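Local coordinates for protein transcription factor MBP1 (Magnaporthe oryzae, PDB 4UX5) that binds DNA through an N-terminal winged helix-turn-helix (KilA-N/APSES-type) domain and probably activates transcription by RNA polymerase II in the nucleus, at residues A[15-20]-A[28-33]; A[35-40]-A[49-54]; A[53-58]-A[103-108]. All coordinates share one frame; numbering follows the deposited sequence.

Contact 1 of 3, residues A[15-20]-A[28-33]; sequences PGIYSA and YEYQFG
Tyr30 swings its ring away from its own backbone N (chi1 176°) and lays it on the face shared with Ile17, against Gly16, whereas Ile17 holds CG1 anti to its own carbonyl carbon and sends CD1 across to meet it. The two side chains cross at about a right angle, Ile17 CD1 lying 3.6 Å from Tyr30 CB. Gly16 adds its carbonyl to this patch, its O standing 3.4 Å from Tyr30 CD1.

Tyr18, Glu29 and Gln31 occupy the other face of the hairpin. The Tyr18 ring runs across the extended Gln31 chain, its plane 45° from that of the amide, and CE1 comes 3.8 Å from Gln31 OE1. The amide nitrogen turns instead to its strand-mate: Gln31 NE2 donates to Glu29 OE2 (3.2 Å), which it meets from above the carboxylate plane. Glu29 OE1 is hydrogen-bonded to Tyr22 OH.

Antiparallel pairing fixes this register. Tyr18 and Glu29 are bonded in both directions, N to O at 2.7 Å each, the bond from Glu29 N being nearly straight (171°). Gln31 N gives a further bond to Gly16 O at 3.0 Å, while that from Gly16 N to Gln31 O is weak.

In this beta hairpin, strand 16-22 forms an outer edge of a three-stranded sheet and strand 25-32 its middle, flanked by strand 36-41; Ile17 and Tyr30 rest on Pro111 and Ile112 of helix 110-114.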
loop_
_atom_site.group_PDB
_atom_site.type_symbol
_atom_site.label_atom_id
_atom_site.label_comp_id
_atom_site.label_asym_id
_atom_site.label_seq_id
_atom_site.Cartn_x
_atom_site.Cartn_y
_atom_site.Cartn_z
ATOM N N PRO A 15 24.983 -15.747 -11.720
ATOM C CA PRO A 15 23.590 -15.925 -11.294
ATOM C C PRO A 15 23.423 -17.037 -10.261
ATOM O O PRO A 15 23.916 -18.146 -10.464
ATOM C CB PRO A 15 22.871 -16.281 -12.599
ATOM C CG PRO A 15 23.926 -16.905 -13.446
ATOM C CD PRO A 15 25.198 -16.179 -13.112
ATOM N N GLY A 16 22.731 -16.741 -9.165
ATOM C CA GLY A 16 22.525 -17.730 -8.122
ATOM C C GLY A 16 21.665 -17.253 -6.967
ATOM O O GLY A 16 21.097 -16.161 -7.004
ATOM N N ILE A 17 21.576 -18.084 -5.934
ATOM C CA ILE A 17 20.749 -17.787 -4.772
ATOM C C ILE A 17 21.546 -17.075 -3.685
ATOM O O ILE A 17 22.649 -17.492 -3.332
ATOM C CB ILE A 17 20.133 -19.073 -4.182
ATOM C CG1 ILE A 17 19.359 -19.838 -5.257
ATOM C CG2 ILE A 17 19.235 -18.747 -2.996
ATOM C CD1 ILE A 17 18.170 -19.087 -5.800
ATOM N N TYR A 18 20.979 -15.997 -3.155
ATOM C CA TYR A 18 21.600 -15.264 -2.064
ATOM C C TYR A 18 20.617 -15.092 -0.906
ATOM O O TYR A 18 19.422 -15.348 -1.056
ATOM C CB TYR A 18 22.102 -13.904 -2.550
ATOM C CG TYR A 18 23.139 -13.973 -3.655
ATOM C CD1 TYR A 18 22.758 -14.017 -4.990
ATOM C CD2 TYR A 18 24.496 -13.979 -3.363
ATOM C CE1 TYR A 18 23.698 -14.074 -6.003
ATOM C CE2 TYR A 18 25.445 -14.035 -4.370
ATOM C CZ TYR A 18 25.039 -14.082 -5.687
ATOM O OH TYR A 18 25.977 -14.139 -6.694
ATOM N N SER A 19 21.117 -14.663 0.249
ATOM C CA SER A 19 20.268 -14.505 1.429
ATOM C C SER A 19 20.365 -13.101 2.022
ATOM O O SER A 19 21.384 -12.732 2.605
ATOM C CB SER A 19 20.636 -15.540 2.492
ATOM O OG SER A 19 21.866 -15.208 3.110
ATOM N N ALA A 20 19.292 -12.329 1.884
ATOM C CA ALA A 20 19.279 -10.946 2.347
ATOM C C ALA A 20 18.237 -10.712 3.432
ATOM O O ALA A 20 17.420 -11.583 3.727
ATOM C CB ALA A 20 19.030 -10.007 1.179
ATOM N N TYR A 28 15.182 -15.302 0.551
ATOM C CA TYR A 28 16.098 -15.862 -0.429
ATOM C C TYR A 28 15.969 -15.026 -1.690
ATOM O O TYR A 28 14.859 -14.694 -2.107
ATOM C CB TYR A 28 15.789 -17.331 -0.717
ATOM C CG TYR A 28 15.826 -18.224 0.501
ATOM C CD1 TYR A 28 17.002 -18.403 1.218
ATOM C CD2 TYR A 28 14.689 -18.899 0.926
ATOM C CE1 TYR A 28 17.041 -19.219 2.333
ATOM C CE2 TYR A 28 14.719 -19.722 2.039
ATOM C CZ TYR A 28 15.898 -19.878 2.736
ATOM O OH TYR A 28 15.932 -20.694 3.843
ATOM N N GLU A 29 17.098 -14.667 -2.291
ATOM C CA GLU A 29 17.069 -13.836 -3.486
ATOM C C GLU A 29 17.854 -14.461 -4.633
ATOM O O GLU A 29 19.059 -14.681 -4.529
ATOM C CB GLU A 29 17.614 -12.440 -3.179
ATOM C CG GLU A 29 17.570 -11.486 -4.364
ATOM C CD GLU A 29 17.932 -10.063 -3.982
ATOM O OE1 GLU A 29 18.011 -9.771 -2.769
ATOM O OE2 GLU A 29 18.140 -9.235 -4.895
ATOM N N TYR A 30 17.154 -14.748 -5.724
ATOM C CA TYR A 30 17.782 -15.260 -6.934
ATOM C C TYR A 30 18.141 -14.107 -7.857
ATOM O O TYR A 30 17.263 -13.384 -8.322
ATOM C CB TYR A 30 16.857 -16.246 -7.652
ATOM C CG TYR A 30 17.399 -16.756 -8.971
ATOM C CD1 TYR A 30 18.641 -17.376 -9.040
ATOM C CD2 TYR A 30 16.665 -16.630 -10.144
ATOM C CE1 TYR A 30 19.139 -17.848 -10.241
ATOM C CE2 TYR A 30 17.157 -17.104 -11.351
ATOM C CZ TYR A 30 18.392 -17.709 -11.391
ATOM O OH TYR A 30 18.886 -18.179 -12.585
ATOM N N GLN A 31 19.432 -13.931 -8.115
ATOM C CA GLN A 31 19.883 -12.848 -8.979
ATOM C C GLN A 31 20.333 -13.373 -10.337
ATOM O O GLN A 31 20.900 -14.458 -10.440
ATOM C CB GLN A 31 21.009 -12.061 -8.306
ATOM C CG GLN A 31 20.563 -11.357 -7.033
ATOM C CD GLN A 31 21.626 -10.436 -6.465
ATOM O OE1 GLN A 31 22.783 -10.474 -6.881
ATOM N NE2 GLN A 31 21.233 -9.600 -5.509
ATOM N N PHE A 32 20.065 -12.587 -11.374
ATOM C CA PHE A 32 20.334 -12.972 -12.754
ATOM C C PHE A 32 20.157 -11.740 -13.627
ATOM O O PHE A 32 19.239 -10.958 -13.404
ATOM C CB PHE A 32 19.395 -14.094 -13.204
ATOM C CG PHE A 32 17.935 -13.728 -13.146
ATOM C CD1 PHE A 32 17.258 -13.703 -11.935
ATOM C CD2 PHE A 32 17.241 -13.409 -14.302
ATOM C CE1 PHE A 32 15.918 -13.366 -11.879
ATOM C CE2 PHE A 32 15.900 -13.073 -14.252
ATOM C CZ PHE A 32 15.239 -13.051 -13.038
ATOM N N GLY A 33 21.032 -11.542 -14.606
ATOM C CA GLY A 33 20.910 -10.353 -15.431
ATOM C C GLY A 33 22.067 -9.377 -15.617
ATOM O O GLY A 33 22.319 -8.983 -16.756
#

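Contact 2 of 3, residues A[35-40]-A[49-54]; sequences KEHVMR and ATHILK. With nucleotides of chain C.
His51 reaches from the helix to the strand and takes part in both polar and aromatic contacts. The polar one is a bond from Met39 N to His51 ND1 (3.3 Å, 144° at the hydrogen), received in the plane of the imidazole. This implies that ND1 carries no proton.

The aromatic contact is T-shaped: the edge of His37 points at the face of His51, with the planes 76° apart and His37 CD2 3.8 Å from His51 CE1. His37 can lean over because its CG sits between the backbone N and the carbonyl carbon (chi1 48°), and a bond from His37 ND1 to Lys35 O (3.1 Å) fixes the ring's rotation. Met39 adds a Met-aromatic contact, its sulfur at the edge of the His51 ring.

The apolar pair is Val38 CG1 with Ile52 CG1, at 4.2 Å.

Within this winged helix-turn-helix (KilA-N) domain the helix also grips consecutive phosphates of one DNA strand. Remote from the strand, Thr50 OG1 donates to OP1 of DG10 in chain C. Lys54 bends toward the strand side; its NZ donates to OP1 of DC9 in chain C and weakly to a water that also bonds His37 NE2.

Strand 36-41 thus lies between strand 25-32, its sheet neighbour, and helix 49-55, whose Leu53 packs on helix 60-71; Thr50 OG1 is also hydrogen-bonded to Thr89 N of strand 88-91.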
loop_
_atom_site.group_PDB
_atom_site.type_symbol
_atom_site.label_atom_id
_atom_site.label_comp_id
_atom_site.label_asym_id
_atom_site.label_seq_id
_atom_site.Cartn_x
_atom_site.Cartn_y
_atom_site.Cartn_z
ATOM N N LYS A 35 21.042 -7.677 -12.846
ATOM C CA LYS A 35 20.289 -6.713 -12.050
ATOM C C LYS A 35 18.879 -7.193 -11.709
ATOM O O LYS A 35 18.247 -6.667 -10.793
ATOM C CB LYS A 35 20.215 -5.364 -12.769
ATOM C CG LYS A 35 21.069 -4.279 -12.126
ATOM C CD LYS A 35 20.792 -2.910 -12.730
ATOM C CE LYS A 35 21.578 -1.824 -12.009
ATOM N NZ LYS A 35 21.289 -0.467 -12.550
ATOM N N GLU A 36 18.382 -8.183 -12.444
ATOM C CA GLU A 36 17.062 -8.735 -12.156
ATOM C C GLU A 36 17.118 -9.617 -10.916
ATOM O O GLU A 36 18.176 -10.137 -10.556
ATOM C CB GLU A 36 16.525 -9.539 -13.343
ATOM C CG GLU A 36 16.607 -8.831 -14.682
ATOM C CD GLU A 36 16.117 -9.701 -15.824
ATOM O OE1 GLU A 36 14.910 -10.023 -15.855
ATOM O OE2 GLU A 36 16.941 -10.070 -16.686
ATOM N N HIS A 37 15.971 -9.787 -10.266
ATOM C CA HIS A 37 15.906 -10.584 -9.049
ATOM C C HIS A 37 14.492 -11.072 -8.756
ATOM O O HIS A 37 13.508 -10.466 -9.182
ATOM C CB HIS A 37 16.437 -9.779 -7.857
ATOM C CG HIS A 37 15.868 -8.398 -7.760
ATOM N ND1 HIS A 37 16.371 -7.335 -8.479
ATOM C CD2 HIS A 37 14.840 -7.905 -7.031
ATOM C CE1 HIS A 37 15.677 -6.247 -8.197
ATOM N NE2 HIS A 37 14.742 -6.566 -7.320
ATOM N N VAL A 38 14.405 -12.186 -8.038
ATOM C CA VAL A 38 13.136 -12.685 -7.527
ATOM C C VAL A 38 13.330 -13.087 -6.071
ATOM O O VAL A 38 14.220 -13.875 -5.755
ATOM C CB VAL A 38 12.611 -13.891 -8.334
ATOM C CG1 VAL A 38 11.344 -14.444 -7.699
ATOM C CG2 VAL A 38 12.355 -13.500 -9.785
ATOM N N MET A 39 12.505 -12.541 -5.184
ATOM C CA MET A 39 12.664 -12.790 -3.756
ATOM C C MET A 39 11.682 -13.829 -3.238
ATOM O O MET A 39 10.504 -13.823 -3.597
ATOM C CB MET A 39 12.496 -11.491 -2.964
ATOM C CG MET A 39 13.513 -10.418 -3.297
ATOM S SD MET A 39 13.398 -9.004 -2.186
ATOM C CE MET A 39 14.540 -7.868 -2.973
ATOM N N ARG A 40 12.183 -14.723 -2.391
ATOM C CA ARG A 40 11.346 -15.688 -1.691
ATOM C C ARG A 40 11.535 -15.504 -0.188
ATOM O O ARG A 40 12.663 -15.510 0.302
ATOM C CB ARG A 40 11.692 -17.122 -2.105
ATOM C CG ARG A 40 10.672 -18.152 -1.650
ATOM C CD ARG A 40 11.330 -19.398 -1.071
ATOM N NE ARG A 40 11.888 -20.275 -2.096
ATOM C CZ ARG A 40 12.314 -21.513 -1.864
ATOM N NH1 ARG A 40 12.243 -22.024 -0.643
ATOM N NH2 ARG A 40 12.809 -22.245 -2.854
ATOM N N ALA A 49 5.341 -11.941 -6.627
ATOM C CA ALA A 49 4.715 -12.137 -7.932
ATOM C C ALA A 49 5.056 -11.006 -8.896
ATOM O O ALA A 49 5.048 -11.194 -10.111
ATOM C CB ALA A 49 3.207 -12.262 -7.782
ATOM N N THR A 50 5.352 -9.833 -8.349
ATOM C CA THR A 50 5.725 -8.685 -9.167
ATOM C C THR A 50 7.102 -8.905 -9.784
ATOM O O THR A 50 7.346 -8.526 -10.928
ATOM C CB THR A 50 5.721 -7.378 -8.346
ATOM O OG1 THR A 50 4.484 -7.267 -7.633
ATOM C CG2 THR A 50 5.889 -6.166 -9.250
ATOM N N HIS A 51 7.996 -9.527 -9.021
ATOM C CA HIS A 51 9.322 -9.878 -9.519
ATOM C C HIS A 51 9.237 -10.917 -10.634
ATOM O O HIS A 51 10.013 -10.883 -11.589
ATOM C CB HIS A 51 10.203 -10.416 -8.389
ATOM C CG HIS A 51 10.571 -9.393 -7.361
ATOM N ND1 HIS A 51 11.229 -9.715 -6.194
ATOM C CD2 HIS A 51 10.377 -8.052 -7.322
ATOM C CE1 HIS A 51 11.423 -8.622 -5.481
ATOM N NE2 HIS A 51 10.916 -7.597 -6.144
ATOM N N ILE A 52 8.295 -11.846 -10.497
ATOM C CA ILE A 52 8.114 -12.909 -11.480
ATOM C C ILE A 52 7.623 -12.339 -12.806
ATOM O O ILE A 52 8.185 -12.630 -13.859
ATOM C CB ILE A 52 7.122 -13.979 -10.980
ATOM C CG1 ILE A 52 7.656 -14.653 -9.713
ATOM C CG2 ILE A 52 6.861 -15.012 -12.063
ATOM C CD1 ILE A 52 6.711 -15.673 -9.116
ATOM N N LEU A 53 6.579 -11.518 -12.747
ATOM C CA LEU A 53 6.018 -10.908 -13.948
ATOM C C LEU A 53 7.005 -9.947 -14.609
ATOM O O LEU A 53 6.953 -9.735 -15.820
ATOM C CB LEU A 53 4.712 -10.185 -13.617
ATOM C CG LEU A 53 3.564 -11.096 -13.176
ATOM C CD1 LEU A 53 2.322 -10.282 -12.849
ATOM C CD2 LEU A 53 3.263 -12.141 -14.245
ATOM N N LYS A 54 7.904 -9.371 -13.815
ATOM C CA LYS A 54 8.970 -8.527 -14.348
ATOM C C LYS A 54 10.053 -9.371 -15.004
ATOM O O LYS A 54 10.740 -8.915 -15.918
ATOM C CB LYS A 54 9.586 -7.662 -13.248
ATOM C CG LYS A 54 8.741 -6.472 -12.840
ATOM C CD LYS A 54 9.303 -5.798 -11.598
ATOM C CE LYS A 54 10.679 -5.208 -11.860
ATOM N NZ LYS A 54 11.213 -4.490 -10.669
ATOM P P DC C 9 8.472 -2.105 -9.143
ATOM O OP1 DC C 9 9.525 -3.134 -8.980
ATOM O OP2 DC C 9 8.170 -1.559 -10.484
ATOM O "O5'" DC C 9 7.114 -2.644 -8.491
ATOM C "C5'" DC C 9 7.130 -3.187 -7.173
ATOM C "C4'" DC C 9 6.112 -2.497 -6.279
ATOM O "O4'" DC C 9 6.543 -1.155 -5.996
ATOM C "C3'" DC C 9 4.730 -2.330 -6.879
ATOM O "O3'" DC C 9 3.959 -3.497 -6.632
ATOM C "C2'" DC C 9 4.168 -1.116 -6.125
ATOM C "C1'" DC C 9 5.422 -0.383 -5.622
ATOM N N1 DC C 9 5.591 0.997 -6.180
ATOM C C2 DC C 9 5.158 2.108 -5.442
ATOM O O2 DC C 9 4.626 1.932 -4.340
ATOM N N3 DC C 9 5.329 3.348 -5.961
ATOM C C4 DC C 9 5.904 3.499 -7.152
ATOM N N4 DC C 9 6.050 4.742 -7.620
ATOM C C5 DC C 9 6.354 2.384 -7.918
ATOM C C6 DC C 9 6.181 1.164 -7.398
ATOM P P DG C 10 2.842 -3.969 -7.685
ATOM O OP1 DG C 10 2.640 -5.425 -7.494
ATOM O OP2 DG C 10 3.223 -3.436 -9.012
ATOM O "O5'" DG C 10 1.511 -3.240 -7.188
ATOM C "C5'" DG C 10 1.020 -3.488 -5.876
ATOM C "C4'" DG C 10 0.205 -2.311 -5.363
ATOM O "O4'" DG C 10 0.944 -1.075 -5.567
ATOM C "C3'" DG C 10 -1.145 -2.109 -6.046
ATOM O "O3'" DG C 10 -2.099 -1.689 -5.091
ATOM C "C2'" DG C 10 -0.851 -1.005 -7.055
ATOM C "C1'" DG C 10 0.140 -0.159 -6.277
ATOM N N9 DG C 10 1.001 0.652 -7.127
ATOM C C8 DG C 10 1.743 0.223 -8.199
ATOM N N7 DG C 10 2.419 1.177 -8.777
ATOM C C5 DG C 10 2.103 2.311 -8.041
ATOM C C6 DG C 10 2.538 3.648 -8.197
ATOM O O6 DG C 10 3.313 4.107 -9.048
ATOM N N1 DG C 10 1.978 4.489 -7.237
ATOM C C2 DG C 10 1.109 4.086 -6.250
ATOM N N2 DG C 10 0.674 5.040 -5.415
ATOM N N3 DG C 10 0.695 2.834 -6.092
ATOM C C4 DG C 10 1.230 2.005 -7.021
HETATM O O HOH W 1 12.368 -4.964 -7.745
#

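Contact 3 of 3, residues A[53-58]-A[103-108]; sequences LKAAGF and NNIFDR. With nucleotides of chain C.
Ala56 and Ile105 bring the two backbones closest, with their CA atoms 6.1 Å apart, each just beyond the end of a helix. Ala56 is the first residue to leave helical angles after helix 49-55, and its psi of 175° breaks the helical path. On the other side Asn103 leaves helix 93-102, and Asn104, with a positive phi of 57°, is the C-prime residue of a Schellman motif in which Ile105 N bonds to Ala100 O and Asn104 N to His101 O. This reversal brings Ile105 back against the 53-58 segment. No hydrogen bond links the two segments, so the evidence for their association is van der Waals contact.

Ile105 supplies most of the apolar part. Its CG1 approaches Ala55 CB at 4.1 Å and lies 4.0 Å from Ala56 N, and its CD1 reaches Ala55 O at 3.8 Å. The branch thus packs on the end of the helix, against the Ala55 methyl and the backbone at Ala55-Ala56.

Asn103 lies between Leu53 and Phe58. Its amide stands almost perpendicular to the Phe58 ring (87°), and OD1 is 3.2 Å from Phe58 CE2. Leu53 CD2 touches the same amide, 4.0 Å from Asn103 CG, while ND2 is hydrogen-bonded to Leu99 O, back in its own helix.

At the protein surface, the contact joins the loops that follow helices 49-55 and 93-102 of the KilA-N domain, beside the phosphate-holding helix; Leu53 and Phe58 continue onto helix 60-71, and Ala55 onto Phe32 of strand 25-32.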
loop_
_atom_site.group_PDB
_atom_site.type_symbol
_atom_site.label_atom_id
_atom_site.label_comp_id
_atom_site.label_asym_id
_atom_site.label_seq_id
_atom_site.Cartn_x
_atom_site.Cartn_y
_atom_site.Cartn_z
ATOM N N LEU A 53 6.579 -11.518 -12.747
ATOM C CA LEU A 53 6.018 -10.908 -13.948
ATOM C C LEU A 53 7.005 -9.947 -14.609
ATOM O O LEU A 53 6.953 -9.735 -15.820
ATOM C CB LEU A 53 4.712 -10.185 -13.617
ATOM C CG LEU A 53 3.564 -11.096 -13.176
ATOM C CD1 LEU A 53 2.322 -10.282 -12.849
ATOM C CD2 LEU A 53 3.263 -12.141 -14.245
ATOM N N LYS A 54 7.904 -9.371 -13.815
ATOM C CA LYS A 54 8.970 -8.527 -14.348
ATOM C C LYS A 54 10.053 -9.371 -15.004
ATOM O O LYS A 54 10.740 -8.915 -15.918
ATOM C CB LYS A 54 9.586 -7.662 -13.248
ATOM C CG LYS A 54 8.741 -6.472 -12.840
ATOM C CD LYS A 54 9.303 -5.798 -11.598
ATOM C CE LYS A 54 10.679 -5.208 -11.860
ATOM N NZ LYS A 54 11.213 -4.490 -10.669
ATOM N N ALA A 55 10.212 -10.600 -14.520
ATOM C CA ALA A 55 11.150 -11.541 -15.121
ATOM C C ALA A 55 10.641 -11.949 -16.498
ATOM O O ALA A 55 11.422 -12.161 -17.424
ATOM C CB ALA A 55 11.342 -12.758 -14.228
ATOM N N ALA A 56 9.322 -12.057 -16.623
ATOM C CA ALA A 56 8.693 -12.193 -17.927
ATOM C C ALA A 56 8.737 -10.838 -18.627
ATOM O O ALA A 56 9.150 -9.844 -18.033
ATOM C CB ALA A 56 7.266 -12.693 -17.790
ATOM N N GLY A 57 8.306 -10.789 -19.882
ATOM C CA GLY A 57 8.439 -9.578 -20.676
ATOM C C GLY A 57 7.491 -8.441 -20.330
ATOM O O GLY A 57 7.506 -7.401 -20.988
ATOM N N PHE A 58 6.679 -8.627 -19.293
ATOM C CA PHE A 58 5.615 -7.681 -18.963
ATOM C C PHE A 58 6.106 -6.356 -18.388
ATOM O O PHE A 58 6.909 -6.329 -17.457
ATOM C CB PHE A 58 4.638 -8.319 -17.977
ATOM C CG PHE A 58 3.977 -9.553 -18.502
ATOM C CD1 PHE A 58 3.182 -9.496 -19.635
ATOM C CD2 PHE A 58 4.149 -10.771 -17.867
ATOM C CE1 PHE A 58 2.569 -10.635 -20.127
ATOM C CE2 PHE A 58 3.538 -11.913 -18.354
ATOM C CZ PHE A 58 2.746 -11.845 -19.485
ATOM N N ASN A 103 2.733 -18.015 -17.228
ATOM C CA ASN A 103 3.345 -16.911 -17.955
ATOM C C ASN A 103 4.696 -17.290 -18.557
ATOM O O ASN A 103 5.504 -16.421 -18.886
ATOM C CB ASN A 103 3.494 -15.695 -17.042
ATOM C CG ASN A 103 2.154 -15.105 -16.638
ATOM O OD1 ASN A 103 1.616 -14.234 -17.322
ATOM N ND2 ASN A 103 1.606 -15.581 -15.526
ATOM N N ASN A 104 4.935 -18.594 -18.680
ATOM C CA ASN A 104 6.075 -19.116 -19.434
ATOM C C ASN A 104 7.436 -18.600 -18.954
ATOM O O ASN A 104 8.221 -18.083 -19.748
ATOM C CB ASN A 104 5.895 -18.784 -20.921
ATOM C CG ASN A 104 6.712 -19.685 -21.832
ATOM O OD1 ASN A 104 6.894 -20.871 -21.554
ATOM N ND2 ASN A 104 7.208 -19.123 -22.929
ATOM N N ILE A 105 7.722 -18.747 -17.664
ATOM C CA ILE A 105 8.956 -18.196 -17.105
ATOM C C ILE A 105 9.532 -19.082 -15.996
ATOM O O ILE A 105 10.565 -18.762 -15.403
ATOM C CB ILE A 105 8.722 -16.761 -16.561
ATOM C CG1 ILE A 105 10.040 -15.986 -16.432
ATOM C CG2 ILE A 105 7.961 -16.793 -15.241
ATOM C CD1 ILE A 105 10.819 -15.882 -17.722
ATOM N N PHE A 106 8.871 -20.202 -15.729
ATOM C CA PHE A 106 9.295 -21.099 -14.659
ATOM C C PHE A 106 10.717 -21.629 -14.850
ATOM O O PHE A 106 11.465 -21.784 -13.882
ATOM C CB PHE A 106 8.328 -22.276 -14.533
ATOM C CG PHE A 106 8.707 -23.246 -13.452
ATOM C CD1 PHE A 106 8.357 -23.004 -12.134
ATOM C CD2 PHE A 106 9.422 -24.394 -13.752
ATOM C CE1 PHE A 106 8.709 -23.894 -11.133
ATOM C CE2 PHE A 106 9.777 -25.286 -12.759
ATOM C CZ PHE A 106 9.420 -25.036 -11.447
ATOM N N ASP A 107 11.084 -21.912 -16.095
ATOM C CA ASP A 107 12.396 -22.475 -16.391
ATOM C C ASP A 107 13.534 -21.514 -16.053
ATOM O O ASP A 107 14.557 -21.924 -15.503
ATOM C CB ASP A 107 12.483 -22.885 -17.864
ATOM C CG ASP A 107 11.634 -24.101 -18.179
ATOM O OD1 ASP A 107 11.390 -24.912 -17.259
ATOM O OD2 ASP A 107 11.214 -24.252 -19.346
ATOM N N ARG A 108 13.359 -20.239 -16.380
ATOM C CA ARG A 108 14.390 -19.245 -16.099
ATOM C C ARG A 108 14.505 -18.966 -14.601
ATOM O O ARG A 108 15.560 -18.566 -14.110
ATOM C CB ARG A 108 14.105 -17.942 -16.850
ATOM C CG ARG A 108 15.215 -16.908 -16.734
ATOM C CD ARG A 108 14.856 -15.623 -17.455
ATOM N NE ARG A 108 15.918 -14.626 -17.364
ATOM C CZ ARG A 108 16.873 -14.469 -18.275
ATOM N NH1 ARG A 108 16.902 -15.246 -19.349
ATOM N NH2 ARG A 108 17.800 -13.534 -18.113
ATOM P P DC C 9 8.472 -2.105 -9.143
ATOM O OP1 DC C 9 9.525 -3.134 -8.980
ATOM O OP2 DC C 9 8.170 -1.559 -10.484
ATOM O "O5'" DC C 9 7.114 -2.644 -8.491
ATOM C "C5'" DC C 9 7.130 -3.187 -7.173
ATOM C "C4'" DC C 9 6.112 -2.497 -6.279
ATOM O "O4'" DC C 9 6.543 -1.155 -5.996
ATOM C "C3'" DC C 9 4.730 -2.330 -6.879
ATOM O "O3'" DC C 9 3.959 -3.497 -6.632
ATOM C "C2'" DC C 9 4.168 -1.116 -6.125
ATOM C "C1'" DC C 9 5.422 -0.383 -5.622
ATOM N N1 DC C 9 5.591 0.997 -6.180
ATOM C C2 DC C 9 5.158 2.108 -5.442
ATOM O O2 DC C 9 4.626 1.932 -4.340
ATOM N N3 DC C 9 5.329 3.348 -5.961
ATOM C C4 DC C 9 5.904 3.499 -7.152
ATOM N N4 DC C 9 6.050 4.742 -7.620
ATOM C C5 DC C 9 6.354 2.384 -7.918
ATOM C C6 DC C 9 6.181 1.164 -7.398
#

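Overall arrangement
From the N terminus, contact 1 closes the short hairpin turn between strands 16-22 and 25-32. Contact 2 follows in series: the chain runs along strand 36-41, through strand 47-48, and returns as helix 49-55. Contact 3 begins where contact 2 ends, the two sharing Leu53 and Lys54, and closes a much longer excursion of 44 residues that includes helices 60-71 and 93-102. None nests inside another. Strands 25-32 and 36-41 are sheet neighbours, joining contacts 1 and 2, while Ile52 against Ile105 links contacts 2 and 3. Phe32 touches Ala55 and Arg108, tying the hairpin to contact 3 and to the phosphate-binding helix.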